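Local coordinates for protein multicopper oxidase (Arthrobacter sp. FB24, PDB 3GDC) that probably oxidises phenolic or related substrates while reducing dioxygen to water, as a laccase-type multicopper oxidase, at residues A[65-70]-A[149-154]; A[127-132]-A[251-256]; A[166-171]-A[208-213]. One frame throughout, in Å; residues are numbered along the deposited sequence.

Contact 1. Residues A[65-70]-A[149-154]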
ATOM      1  N   GLY A  65       3.329  -8.546  22.948  1.00 13.59           N
ATOM      2  CA  GLY A  65       2.962  -8.205  24.320  1.00 13.84           C
ATOM      3  C   GLY A  65       1.463  -8.335  24.556  1.00 13.97           C
ATOM      4  O   GLY A  65       0.715  -8.738  23.663  1.00 14.69           O
ATOM      5  N   PRO A  66       1.014  -8.053  25.789  1.00 14.40           N
ATOM      6  CA  PRO A  66      -0.410  -8.126  26.114  1.00 14.41           C
ATOM      7  C   PRO A  66      -1.278  -7.371  25.109  1.00 14.12           C
ATOM      8  O   PRO A  66      -0.918  -6.267  24.674  1.00 14.53           O
ATOM      9  CB  PRO A  66      -0.490  -7.448  27.486  1.00 14.42           C
ATOM     10  CG  PRO A  66       0.855  -7.680  28.087  1.00 15.13           C
ATOM     11  CD  PRO A  66       1.842  -7.688  26.956  1.00 13.87           C
ATOM     12  N   THR A  67      -2.409  -7.958  24.740  1.00 14.00           N
ATOM     13  CA  THR A  67      -3.381  -7.231  23.948  1.00 14.06           C
ATOM     14  C   THR A  67      -4.289  -6.490  24.928  1.00 14.47           C
ATOM     15  O   THR A  67      -5.107  -7.110  25.610  1.00 15.33           O
ATOM     16  CB  THR A  67      -4.202  -8.170  23.053  1.00 13.86           C
ATOM     17  OG1 THR A  67      -3.299  -8.902  22.203  1.00 14.69           O
ATOM     18  CG2 THR A  67      -5.165  -7.366  22.196  1.00 13.77           C
ATOM     19  N   LEU A  68      -4.112  -5.177  25.022  1.00 14.67           N
ATOM     20  CA  LEU A  68      -4.907  -4.373  25.955  1.00 15.76           C
ATOM     21  C   LEU A  68      -6.270  -4.078  25.350  1.00 16.45           C
ATOM     22  O   LEU A  68      -6.373  -3.735  24.165  1.00 17.09           O
ATOM     23  CB  LEU A  68      -4.165  -3.076  26.326  1.00 15.44           C
ATOM     24  CG  LEU A  68      -2.698  -3.195  26.760  1.00 16.80           C
ATOM     25  CD1 LEU A  68      -2.164  -1.814  27.088  1.00 17.83           C
ATOM     26  CD2 LEU A  68      -2.463  -4.147  27.936  1.00 15.64           C
ATOM     27  N   TRP A  69      -7.320  -4.229  26.155  1.00 16.26           N
ATOM     28  CA  TRP A  69      -8.688  -3.996  25.700  1.00 17.26           C
ATOM     29  C   TRP A  69      -9.358  -2.968  26.616  1.00 17.28           C
ATOM     30  O   TRP A  69      -9.290  -3.088  27.834  1.00 17.27           O
ATOM     31  CB  TRP A  69      -9.479  -5.310  25.722  1.00 17.56           C
ATOM     32  CG  TRP A  69     -10.869  -5.199  25.154  1.00 19.00           C
ATOM     33  CD1 TRP A  69     -11.258  -5.496  23.875  1.00 20.63           C
ATOM     34  CD2 TRP A  69     -12.043  -4.727  25.830  1.00 20.74           C
ATOM     35  NE1 TRP A  69     -12.609  -5.258  23.720  1.00 20.31           N
ATOM     36  CE2 TRP A  69     -13.111  -4.780  24.905  1.00 20.98           C
ATOM     37  CE3 TRP A  69     -12.299  -4.279  27.138  1.00 21.39           C
ATOM     38  CZ2 TRP A  69     -14.418  -4.395  25.242  1.00 21.21           C
ATOM     39  CZ3 TRP A  69     -13.596  -3.892  27.469  1.00 21.30           C
ATOM     40  CH2 TRP A  69     -14.637  -3.953  26.525  1.00 20.86           C
ATOM     41  N   ALA A  70      -9.979  -1.959  26.022  1.00 17.60           N
ATOM     42  CA  ALA A  70     -10.732  -0.964  26.794  1.00 18.23           C
ATOM     43  C   ALA A  70     -11.996  -0.571  26.055  1.00 18.94           C
ATOM     44  O   ALA A  70     -12.152  -0.870  24.871  1.00 18.98           O
ATOM     45  CB  ALA A  70      -9.871   0.247  27.059  1.00 18.29           C
ATOM     46  N   GLY A 149      -0.982  -5.166  20.910  1.00 12.85           N
ATOM     47  CA  GLY A 149      -2.212  -4.577  20.433  1.00 13.02           C
ATOM     48  C   GLY A 149      -2.891  -3.764  21.526  1.00 13.53           C
ATOM     49  O   GLY A 149      -2.724  -4.039  22.723  1.00 13.15           O
ATOM     50  N   PHE A 150      -3.690  -2.798  21.099  1.00 13.55           N
ATOM     51  CA  PHE A 150      -4.440  -1.924  22.020  1.00 14.43           C
ATOM     52  C   PHE A 150      -5.790  -1.682  21.357  1.00 15.09           C
ATOM     53  O   PHE A 150      -5.876  -0.947  20.366  1.00 14.16           O
ATOM     54  CB  PHE A 150      -3.645  -0.636  22.237  1.00 14.99           C
ATOM     55  CG  PHE A 150      -4.407   0.474  22.924  1.00 16.39           C
ATOM     56  CD1 PHE A 150      -5.290   0.205  23.975  1.00 19.37           C
ATOM     57  CD2 PHE A 150      -4.212   1.801  22.523  1.00 18.46           C
ATOM     58  CE1 PHE A 150      -5.985   1.250  24.614  1.00 19.22           C
ATOM     59  CE2 PHE A 150      -4.889   2.850  23.151  1.00 18.49           C
ATOM     60  CZ  PHE A 150      -5.784   2.567  24.200  1.00 19.20           C
ATOM     61  N   ILE A 151      -6.832  -2.332  21.882  1.00 14.89           N
ATOM     62  CA  ILE A 151      -8.161  -2.361  21.265  1.00 16.04           C
ATOM     63  C   ILE A 151      -9.120  -1.507  22.084  1.00 16.44           C
ATOM     64  O   ILE A 151      -9.250  -1.719  23.276  1.00 16.50           O
ATOM     65  CB  ILE A 151      -8.721  -3.812  21.234  1.00 15.99           C
ATOM     66  CG1 ILE A 151      -7.691  -4.789  20.626  1.00 18.54           C
ATOM     67  CG2 ILE A 151     -10.114  -3.876  20.590  1.00 16.10           C
ATOM     68  CD1 ILE A 151      -7.217  -4.448  19.229  1.00 18.56           C
ATOM     69  N   VAL A 152      -9.767  -0.540  21.439  1.00 16.84           N
ATOM     70  CA  VAL A 152     -10.746   0.335  22.095  1.00 17.20           C
ATOM     71  C   VAL A 152     -12.106   0.138  21.428  1.00 18.30           C
ATOM     72  O   VAL A 152     -12.315   0.547  20.277  1.00 18.53           O
ATOM     73  CB  VAL A 152     -10.332   1.819  22.038  1.00 16.53           C
ATOM     74  CG1 VAL A 152     -11.393   2.719  22.703  1.00 16.20           C
ATOM     75  CG2 VAL A 152      -8.974   2.044  22.685  1.00 16.75           C
ATOM     76  N   GLU A 153     -13.008  -0.524  22.146  1.00 19.76           N
ATOM     77  CA  GLU A 153     -14.355  -0.806  21.669  1.00 21.85           C
ATOM     78  C   GLU A 153     -15.214   0.464  21.641  1.00 22.77           C
ATOM     79  O   GLU A 153     -15.256   1.203  22.630  1.00 22.59           O
ATOM     80  CB  GLU A 153     -15.013  -1.859  22.564  1.00 22.23           C
ATOM     81  CG  GLU A 153     -16.305  -2.455  21.994  1.00 25.66           C
ATOM     82  CD  GLU A 153     -16.046  -3.646  21.076  1.00 30.93           C
ATOM     83  OE1 GLU A 153     -16.407  -4.784  21.453  1.00 34.76           O
ATOM     84  OE2 GLU A 153     -15.471  -3.456  19.985  1.00 33.59           O
ATOM     85  N   PRO A 154     -15.883   0.734  20.508  1.00 23.91           N
ATOM     86  CA  PRO A 154     -16.823   1.857  20.458  1.00 25.36           C
ATOM     87  C   PRO A 154     -17.929   1.738  21.503  1.00 27.25           C
ATOM     88  O   PRO A 154     -18.426   0.635  21.771  1.00 27.28           O
ATOM     89  CB  PRO A 154     -17.415   1.772  19.041  1.00 25.23           C
ATOM     90  CG  PRO A 154     -17.074   0.395  18.542  1.00 24.48           C
ATOM     91  CD  PRO A 154     -15.774   0.057  19.202  1.00 24.15           C
TER
HETATM   92  O   HOH W   1      -0.835  -7.898  21.412  1.00 12.33           O

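Contact 2. Residues A[127-132]-A[251-256]. With CU (copper (II) ion), chain E.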
ATOM      1  N   GLY A 127     -11.257   2.165  18.125  1.00 17.14           N
ATOM      2  CA  GLY A 127     -10.592   1.532  16.998  1.00 17.05           C
ATOM      3  C   GLY A 127      -9.608   0.476  17.426  1.00 16.92           C
ATOM      4  O   GLY A 127      -9.560   0.067  18.588  1.00 16.86           O
ATOM      5  N   THR A 128      -8.835   0.016  16.454  1.00 16.44           N
ATOM      6  CA  THR A 128      -7.833  -1.017  16.674  1.00 15.87           C
ATOM      7  C   THR A 128      -6.484  -0.340  16.595  1.00 15.14           C
ATOM      8  O   THR A 128      -6.121   0.226  15.553  1.00 14.42           O
ATOM      9  CB  THR A 128      -7.989  -2.114  15.608  1.00 16.35           C
ATOM     10  OG1 THR A 128      -9.273  -2.727  15.768  1.00 18.09           O
ATOM     11  CG2 THR A 128      -6.891  -3.157  15.698  1.00 15.92           C
ATOM     12  N   HIS A 129      -5.755  -0.370  17.712  1.00 13.89           N
ATOM     13  CA  HIS A 129      -4.502   0.355  17.831  1.00 14.07           C
ATOM     14  C   HIS A 129      -3.391  -0.588  18.301  1.00 13.81           C
ATOM     15  O   HIS A 129      -3.551  -1.817  18.281  1.00 13.85           O
ATOM     16  CB  HIS A 129      -4.666   1.562  18.778  1.00 14.74           C
ATOM     17  CG  HIS A 129      -5.880   2.396  18.496  1.00 15.64           C
ATOM     18  ND1 HIS A 129      -6.061   3.076  17.307  1.00 14.87           N
ATOM     19  CD2 HIS A 129      -6.971   2.672  19.257  1.00 16.40           C
ATOM     20  CE1 HIS A 129      -7.214   3.723  17.345  1.00 16.53           C
ATOM     21  NE2 HIS A 129      -7.785   3.493  18.517  1.00 16.13           N
ATOM     22  N   LEU A 130      -2.268  -0.007  18.705  1.00 13.59           N
ATOM     23  CA  LEU A 130      -1.088  -0.760  19.098  1.00 13.75           C
ATOM     24  C   LEU A 130      -0.209   0.114  19.974  1.00 13.61           C
ATOM     25  O   LEU A 130      -0.452   1.324  20.114  1.00 14.19           O
ATOM     26  CB  LEU A 130      -0.308  -1.254  17.859  1.00 13.71           C
ATOM     27  CG  LEU A 130       0.373  -0.234  16.926  1.00 13.90           C
ATOM     28  CD1 LEU A 130       1.630  -0.867  16.251  1.00 15.70           C
ATOM     29  CD2 LEU A 130      -0.557   0.317  15.883  1.00 16.79           C
ATOM     30  N   TYR A 131       0.792  -0.508  20.582  1.00 12.99           N
ATOM     31  CA  TYR A 131       1.802   0.195  21.354  1.00 13.11           C
ATOM     32  C   TYR A 131       3.144  -0.479  21.081  1.00 13.51           C
ATOM     33  O   TYR A 131       3.198  -1.667  20.694  1.00 13.38           O
ATOM     34  CB  TYR A 131       1.455   0.196  22.860  1.00 13.41           C
ATOM     35  CG  TYR A 131       1.419  -1.180  23.494  1.00 13.20           C
ATOM     36  CD1 TYR A 131       2.576  -1.744  24.047  1.00 14.78           C
ATOM     37  CD2 TYR A 131       0.238  -1.928  23.515  1.00 12.79           C
ATOM     38  CE1 TYR A 131       2.556  -3.023  24.625  1.00 13.92           C
ATOM     39  CE2 TYR A 131       0.205  -3.223  24.080  1.00 11.36           C
ATOM     40  CZ  TYR A 131       1.371  -3.751  24.634  1.00 14.66           C
ATOM     41  OH  TYR A 131       1.365  -5.005  25.183  1.00 13.47           O
ATOM     42  N   HIS A 132       4.230   0.271  21.234  1.00 13.22           N
ATOM     43  CA  HIS A 132       5.569  -0.294  21.078  1.00 13.96           C
ATOM     44  C   HIS A 132       6.608   0.602  21.712  1.00 14.24           C
ATOM     45  O   HIS A 132       6.320   1.753  22.054  1.00 13.68           O
ATOM     46  CB  HIS A 132       5.896  -0.551  19.592  1.00 13.86           C
ATOM     47  CG  HIS A 132       5.817   0.668  18.726  1.00 14.13           C
ATOM     48  ND1 HIS A 132       6.826   1.605  18.662  1.00 13.81           N
ATOM     49  CD2 HIS A 132       4.848   1.098  17.884  1.00 14.94           C
ATOM     50  CE1 HIS A 132       6.478   2.567  17.825  1.00 15.53           C
ATOM     51  NE2 HIS A 132       5.284   2.279  17.335  1.00 15.54           N
ATOM     52  N   GLY A 251       2.728  -0.187  11.368  1.00 15.13           N
ATOM     53  CA  GLY A 251       1.918   0.828  12.045  1.00 15.23           C
ATOM     54  C   GLY A 251       0.473   0.812  11.585  1.00 15.55           C
ATOM     55  O   GLY A 251      -0.392   1.310  12.302  1.00 15.89           O
ATOM     56  N   GLN A 252       0.198   0.247  10.402  1.00 15.18           N
ATOM     57  CA  GLN A 252      -1.187   0.090   9.952  1.00 15.93           C
ATOM     58  C   GLN A 252      -1.819  -1.161  10.552  1.00 15.35           C
ATOM     59  O   GLN A 252      -1.134  -2.123  10.886  1.00 16.04           O
ATOM     60  CB  GLN A 252      -1.331   0.088   8.417  1.00 14.95           C
ATOM     61  CG  GLN A 252      -1.050   1.448   7.755  1.00 17.60           C
ATOM     62  CD  GLN A 252      -1.309   1.463   6.252  1.00 17.83           C
ATOM     63  OE1 GLN A 252      -1.973   2.367   5.731  1.00 24.33           O
ATOM     64  NE2 GLN A 252      -0.798   0.471   5.554  1.00 16.96           N
ATOM     65  N   ARG A 253      -3.132  -1.119  10.681  1.00 15.13           N
ATOM     66  CA  ARG A 253      -3.894  -2.163  11.355  1.00 14.39           C
ATOM     67  C   ARG A 253      -5.356  -1.942  11.025  1.00 13.86           C
ATOM     68  O   ARG A 253      -5.723  -0.883  10.508  1.00 14.05           O
ATOM     69  CB  ARG A 253      -3.629  -2.183  12.874  1.00 13.85           C
ATOM     70  CG  ARG A 253      -4.209  -1.009  13.677  1.00 14.77           C
ATOM     71  CD  ARG A 253      -3.358   0.240  13.529  1.00 16.14           C
ATOM     72  NE  ARG A 253      -3.819   1.325  14.403  1.00 13.58           N
ATOM     73  CZ  ARG A 253      -3.307   2.551  14.418  1.00 16.37           C
ATOM     74  NH1 ARG A 253      -2.294   2.880  13.619  1.00 16.13           N
ATOM     75  NH2 ARG A 253      -3.811   3.461  15.248  1.00 14.55           N
ATOM     76  N   GLY A 254      -6.186  -2.942  11.282  1.00 12.95           N
ATOM     77  CA  GLY A 254      -7.605  -2.829  10.963  1.00 13.38           C
ATOM     78  C   GLY A 254      -8.398  -4.018  11.443  1.00 13.75           C
ATOM     79  O   GLY A 254      -7.846  -4.943  12.047  1.00 14.31           O
ATOM     80  N   ILE A 255      -9.697  -3.989  11.179  1.00 13.94           N
ATOM     81  CA  ILE A 255     -10.570  -5.089  11.533  1.00 14.23           C
ATOM     82  C   ILE A 255     -11.025  -5.804  10.270  1.00 14.63           C
ATOM     83  O   ILE A 255     -11.409  -5.149   9.295  1.00 14.74           O
ATOM     84  CB  ILE A 255     -11.808  -4.607  12.325  1.00 14.34           C
ATOM     85  CG1 ILE A 255     -11.352  -3.912  13.613  1.00 13.89           C
ATOM     86  CG2 ILE A 255     -12.745  -5.779  12.610  1.00 15.38           C
ATOM     87  CD1 ILE A 255     -12.484  -3.238  14.410  1.00 15.78           C
ATOM     88  N   LEU A 256     -10.959  -7.136  10.295  1.00 15.43           N
ATOM     89  CA  LEU A 256     -11.559  -7.956   9.246  1.00 16.44           C
ATOM     90  C   LEU A 256     -12.777  -8.656   9.822  1.00 16.82           C
ATOM     91  O   LEU A 256     -12.725  -9.170  10.945  1.00 16.77           O
ATOM     92  CB  LEU A 256     -10.600  -9.024   8.705  1.00 16.87           C
ATOM     93  CG  LEU A 256      -9.071  -9.028   8.747  1.00 20.07           C
ATOM     94  CD1 LEU A 256      -8.540  -9.819   7.560  1.00 18.95           C
ATOM     95  CD2 LEU A 256      -8.395  -7.669   8.828  1.00 19.96           C
TER
HETATM   96 CU    CU E 303       4.149   3.187  15.848  0.60 22.02          CU

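Contact 3. Residues A[166-171]-A[208-213]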
ATOM      1  N   VAL A 166      -7.269 -11.548  17.756  1.00 13.92           N
ATOM      2  CA  VAL A 166      -6.202 -10.610  17.425  1.00 14.53           C
ATOM      3  C   VAL A 166      -5.051 -11.342  16.735  1.00 14.64           C
ATOM      4  O   VAL A 166      -4.638 -12.428  17.148  1.00 13.77           O
ATOM      5  CB  VAL A 166      -5.705  -9.774  18.669  1.00 14.67           C
ATOM      6  CG1 VAL A 166      -5.215 -10.661  19.811  1.00 15.76           C
ATOM      7  CG2 VAL A 166      -4.640  -8.754  18.267  1.00 15.48           C
ATOM      8  N   MET A 167      -4.554 -10.725  15.669  1.00 13.83           N
ATOM      9  CA  MET A 167      -3.436 -11.262  14.901  1.00 14.40           C
ATOM     10  C   MET A 167      -2.379 -10.189  14.685  1.00 13.61           C
ATOM     11  O   MET A 167      -2.615  -9.201  13.966  1.00 13.95           O
ATOM     12  CB  MET A 167      -3.930 -11.790  13.549  1.00 13.76           C
ATOM     13  CG  MET A 167      -4.797 -13.027  13.684  1.00 15.27           C
ATOM     14  SD  MET A 167      -5.131 -13.757  12.076  1.00 16.16           S
ATOM     15  CE  MET A 167      -5.930 -15.290  12.601  1.00 15.51           C
ATOM     16  N   VAL A 168      -1.217 -10.387  15.298  1.00 13.28           N
ATOM     17  CA  VAL A 168      -0.102  -9.461  15.142  1.00 13.55           C
ATOM     18  C   VAL A 168       0.944 -10.107  14.220  1.00 13.65           C
ATOM     19  O   VAL A 168       1.476 -11.189  14.513  1.00 13.97           O
ATOM     20  CB  VAL A 168       0.537  -9.067  16.492  1.00 13.11           C
ATOM     21  CG1 VAL A 168       1.676  -8.076  16.269  1.00 14.88           C
ATOM     22  CG2 VAL A 168      -0.524  -8.488  17.465  1.00 13.87           C
ATOM     23  N   MET A 169       1.198  -9.445  13.095  1.00 13.73           N
ATOM     24  CA  MET A 169       2.139  -9.939  12.092  1.00 14.34           C
ATOM     25  C   MET A 169       3.501  -9.327  12.360  1.00 14.34           C
ATOM     26  O   MET A 169       3.636  -8.097  12.407  1.00 14.18           O
ATOM     27  CB  MET A 169       1.677  -9.555  10.674  1.00 13.54           C
ATOM     28  CG  MET A 169       0.295 -10.035  10.292  1.00 14.02           C
ATOM     29  SD  MET A 169      -0.157  -9.540   8.611  1.00 16.32           S
ATOM     30  CE  MET A 169      -0.297  -7.749   8.802  1.00 15.84           C
ATOM     31  N   ASN A 170       4.515 -10.174  12.536  1.00 14.39           N
ATOM     32  CA  ASN A 170       5.857  -9.684  12.825  1.00 14.55           C
ATOM     33  C   ASN A 170       6.942 -10.413  12.033  1.00 15.40           C
ATOM     34  O   ASN A 170       6.650 -11.274  11.189  1.00 15.72           O
ATOM     35  CB  ASN A 170       6.163  -9.793  14.332  1.00 14.46           C
ATOM     36  CG  ASN A 170       6.290 -11.244  14.804  1.00 14.02           C
ATOM     37  OD1 ASN A 170       6.177 -12.168  14.001  1.00 15.53           O
ATOM     38  ND2 ASN A 170       6.536 -11.446  16.099  1.00 14.81           N
ATOM     39  N   GLY A 171       8.186 -10.046  12.324  1.00 15.74           N
ATOM     40  CA  GLY A 171       9.354 -10.659  11.704  1.00 16.54           C
ATOM     41  C   GLY A 171      10.431 -10.829  12.748  1.00 16.81           C
ATOM     42  O   GLY A 171      10.455 -10.116  13.761  1.00 16.66           O
ATOM     43  N   HIS A 208      -8.795  -8.530  14.659  1.00 12.74           N
ATOM     44  CA  HIS A 208      -8.000  -7.314  14.736  1.00 12.75           C
ATOM     45  C   HIS A 208      -6.602  -7.631  14.213  1.00 12.45           C
ATOM     46  O   HIS A 208      -5.826  -8.296  14.891  1.00 12.63           O
ATOM     47  CB  HIS A 208      -7.935  -6.825  16.181  1.00 13.65           C
ATOM     48  CG  HIS A 208      -9.283  -6.529  16.744  1.00 13.22           C
ATOM     49  ND1 HIS A 208      -9.898  -5.305  16.600  1.00 15.59           N
ATOM     50  CD2 HIS A 208     -10.167  -7.325  17.390  1.00 15.34           C
ATOM     51  CE1 HIS A 208     -11.093  -5.351  17.161  1.00 16.68           C
ATOM     52  NE2 HIS A 208     -11.285  -6.568  17.638  1.00 16.80           N
ATOM     53  N   LEU A 209      -6.286  -7.130  13.023  1.00 12.67           N
ATOM     54  CA  LEU A 209      -5.011  -7.457  12.361  1.00 12.80           C
ATOM     55  C   LEU A 209      -4.066  -6.282  12.422  1.00 12.99           C
ATOM     56  O   LEU A 209      -4.400  -5.203  11.933  1.00 12.99           O
ATOM     57  CB  LEU A 209      -5.257  -7.818  10.889  1.00 13.39           C
ATOM     58  CG  LEU A 209      -4.002  -8.172  10.084  1.00 14.25           C
ATOM     59  CD1 LEU A 209      -3.504  -9.535  10.504  1.00 13.14           C
ATOM     60  CD2 LEU A 209      -4.354  -8.154   8.600  1.00 15.25           C
ATOM     61  N   ILE A 210      -2.889  -6.502  13.001  1.00 12.30           N
ATOM     62  CA  ILE A 210      -1.930  -5.435  13.252  1.00 12.93           C
ATOM     63  C   ILE A 210      -0.584  -5.790  12.665  1.00 12.97           C
ATOM     64  O   ILE A 210      -0.055  -6.863  12.943  1.00 12.61           O
ATOM     65  CB  ILE A 210      -1.744  -5.211  14.770  1.00 13.79           C
ATOM     66  CG1 ILE A 210      -3.085  -4.873  15.408  1.00 14.18           C
ATOM     67  CG2 ILE A 210      -0.694  -4.134  15.040  1.00 14.30           C
ATOM     68  CD1 ILE A 210      -3.163  -5.213  16.878  1.00 15.59           C
ATOM     69  N   ASN A 211      -0.013  -4.861  11.898  1.00 13.05           N
ATOM     70  CA  ASN A 211       1.303  -5.083  11.332  1.00 13.46           C
ATOM     71  C   ASN A 211       2.400  -4.365  12.109  1.00 13.62           C
ATOM     72  O   ASN A 211       2.420  -3.126  12.142  1.00 13.56           O
ATOM     73  CB  ASN A 211       1.356  -4.659   9.858  1.00 13.86           C
ATOM     74  CG  ASN A 211       2.677  -5.040   9.216  1.00 14.99           C
ATOM     75  OD1 ASN A 211       3.246  -6.085   9.557  1.00 15.05           O
ATOM     76  ND2 ASN A 211       3.183  -4.201   8.311  1.00 15.33           N
ATOM     77  N   VAL A 212       3.320  -5.134  12.705  1.00 13.10           N
ATOM     78  CA  VAL A 212       4.512  -4.541  13.336  1.00 14.07           C
ATOM     79  C   VAL A 212       5.827  -4.887  12.615  1.00 14.24           C
ATOM     80  O   VAL A 212       6.908  -4.574  13.097  1.00 14.59           O
ATOM     81  CB  VAL A 212       4.623  -4.885  14.830  1.00 13.71           C
ATOM     82  CG1 VAL A 212       3.372  -4.460  15.568  1.00 15.05           C
ATOM     83  CG2 VAL A 212       4.882  -6.388  15.023  1.00 14.57           C
ATOM     84  N   LEU A 213       5.721  -5.533  11.456  1.00 15.29           N
ATOM     85  CA  LEU A 213       6.902  -6.005  10.751  1.00 15.16           C
ATOM     86  C   LEU A 213       7.931  -4.897  10.501  1.00 15.57           C
ATOM     87  O   LEU A 213       7.631  -3.872   9.899  1.00 14.96           O
ATOM     88  CB  LEU A 213       6.498  -6.687   9.435  1.00 15.05           C
ATOM     89  CG  LEU A 213       7.624  -7.177   8.528  1.00 16.21           C
ATOM     90  CD1 LEU A 213       8.439  -8.269   9.222  1.00 16.06           C
ATOM     91  CD2 LEU A 213       6.975  -7.701   7.252  1.00 15.49           C
TER

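Contact 1. Residues A[65-70]-A[149-154]
Leu68 O receives the backbone N of Ile151 at 2.7 Å, with an almost straight N-H (176°). Phe150 CA also makes a CA-H...O contact with Leu68 O, at 3.4 Å. Three more backbone bonds fix the parallel register: Leu68 N to Gly149 O, Ala70 N to Ile151 O, and Glu153 N to Ala70 O. At the start of the pair a water bridges the strands. It accepts from Gly149 N and donates to Gly65 O and Thr67 OG1. The Trp69 side chain crosses Ile151 of strand 147-153 at about a right angle, with Ile151 O over one ring face. Its chi1 of -175° turns the ring from its backbone N and sets Trp69 CD1 3.8 Å from Ile151 CG2. Trp69 CZ2 lies 3.7 Å from Glu153 CB. A serine in place of Trp69 would probably leave Ile151 CG2 and Glu153 CB without this cover, and Arg22 without its cation-pi partner. The Glu153 carboxylate forms a salt bridge with Arg158. Leu68, Ala70 and Phe150 share the other face, against strand 75-82 in the core of this cupredoxin domain. Strand 67-71 lies between strands 20-27 and 147-153, and strand 127-132 flanks the latter.

Contact 2. Residues A[127-132]-A[251-256]
Arg253 NE donates to Thr128 O at 2.8 Å. The bond lies in both the guanidinium plane and the carbonyl plane, on a lone pair of the oxygen. Arg253 NH2 donates to His129 ND1 at 3.1 Å, with a nearly straight N-H (168°). It meets the imidazole at its edge, and the two flat groups are turned 70° apart. His129 NE2 bonds to Pro125 O, so both ring nitrogens have a partner. Arg253 NH1 bonds to Gly251 O at 2.8 Å in its own segment and forms a salt bridge with Asp244 of the second subunit. The arginine is thus held at all three nitrogens. Its chain bends at the second torsion and then runs extended, which lays the guanidinium against strand 127-132. Leu130 CD2 sits over one face of it and lies 3.7 Å from Arg253 CD. These strands belong to different cupredoxin domains and are not paired in a sheet. Their axes approach to 6.5 Å at 140°. The two sandwiches meet here through side chains, with Arg253 bonding to both backbone and side chain of strand 127-132. Thr128 OG1 is hydrogen-bonded to His208 ND1 and also touches Ile255 CG1 at 3.2 Å. Thr128 CG2 packs on Arg253 CG at 4.0 Å. At the end of strand 127-132, His132 NE2 binds copper at 2.1 Å. His93 of the same chain and His271 of the second subunit also bind this ion, an arrangement consistent with the copper cluster between subunits of two-domain laccases.

Contact 3. Residues A[166-171]-A[208-213]
Met169 and Asn211 cross at about a right angle, with Met169 CE set 3.7 Å from Asn211 CB. The methionine chain bends at its last torsion (chi3 -68°), and this turns the methyl toward the neighbouring strand. Leu209 meets the same methionine obliquely. Its CD1 is 3.8 Å from Met169 CG and equally far from Met167 CB, so one methyl fits between two side chains of the facing strand. The rest of Met167 runs extended and leads away, to Phe221 of strand 218-223. Val166, Val168 and Ile210 lie on the other face of the sheet. Val166 CG2 approaches Ile210 CD1 at 4.1 Å, with the two chains crossing at a slant. Further along, Val168 CG1 meets Val212 CG2, just past strand 205-211, at 3.8 Å. Four backbone bonds join the parallel strands, from Met167 N to His208 O through to Val212 N to Met169 O. At the end of the pairing, Asn211 OD1 accepts Leu213 N at 3.2 Å and closes an Asx turn. The donor sits well above the amide plane. Asn219 is a second partner of OD1. The turn places Leu213 CD1 3.6 Å from Gly171 CA, where a side chain on the glycine would collide with the leucine. His208 turns its polar end elsewhere, and its NE2 bonds to Glu164. Across the strands the side chains meet chiefly through carbon and sulfur. The backbone supplies the hydrogen bonds, so the pairing is unlikely to depend strongly on ionisation.

In the fold
The three contacts are all buried, with centres within about 9 Å of the centre of the chain. Contacts 1 and 2 have centres about 9 Å apart, contacts 2 and 3 about 8 Å, and contacts 1 and 3 about 13 Å. Contact 1 pairs strands of the first cupredoxin domain, and contact 3 pairs strands of the second. Contact 2 joins the two domains. Its strand 127-132 neighbours strand 147-153 of contact 1, while its strand 253-258 neighbours strand 205-211 of contact 3. Along the chain, contacts 1 and 2 alternate their segments, and contact 3 falls between the two segments of contact 2. The domain interface thus joins both sheets and leads to His132.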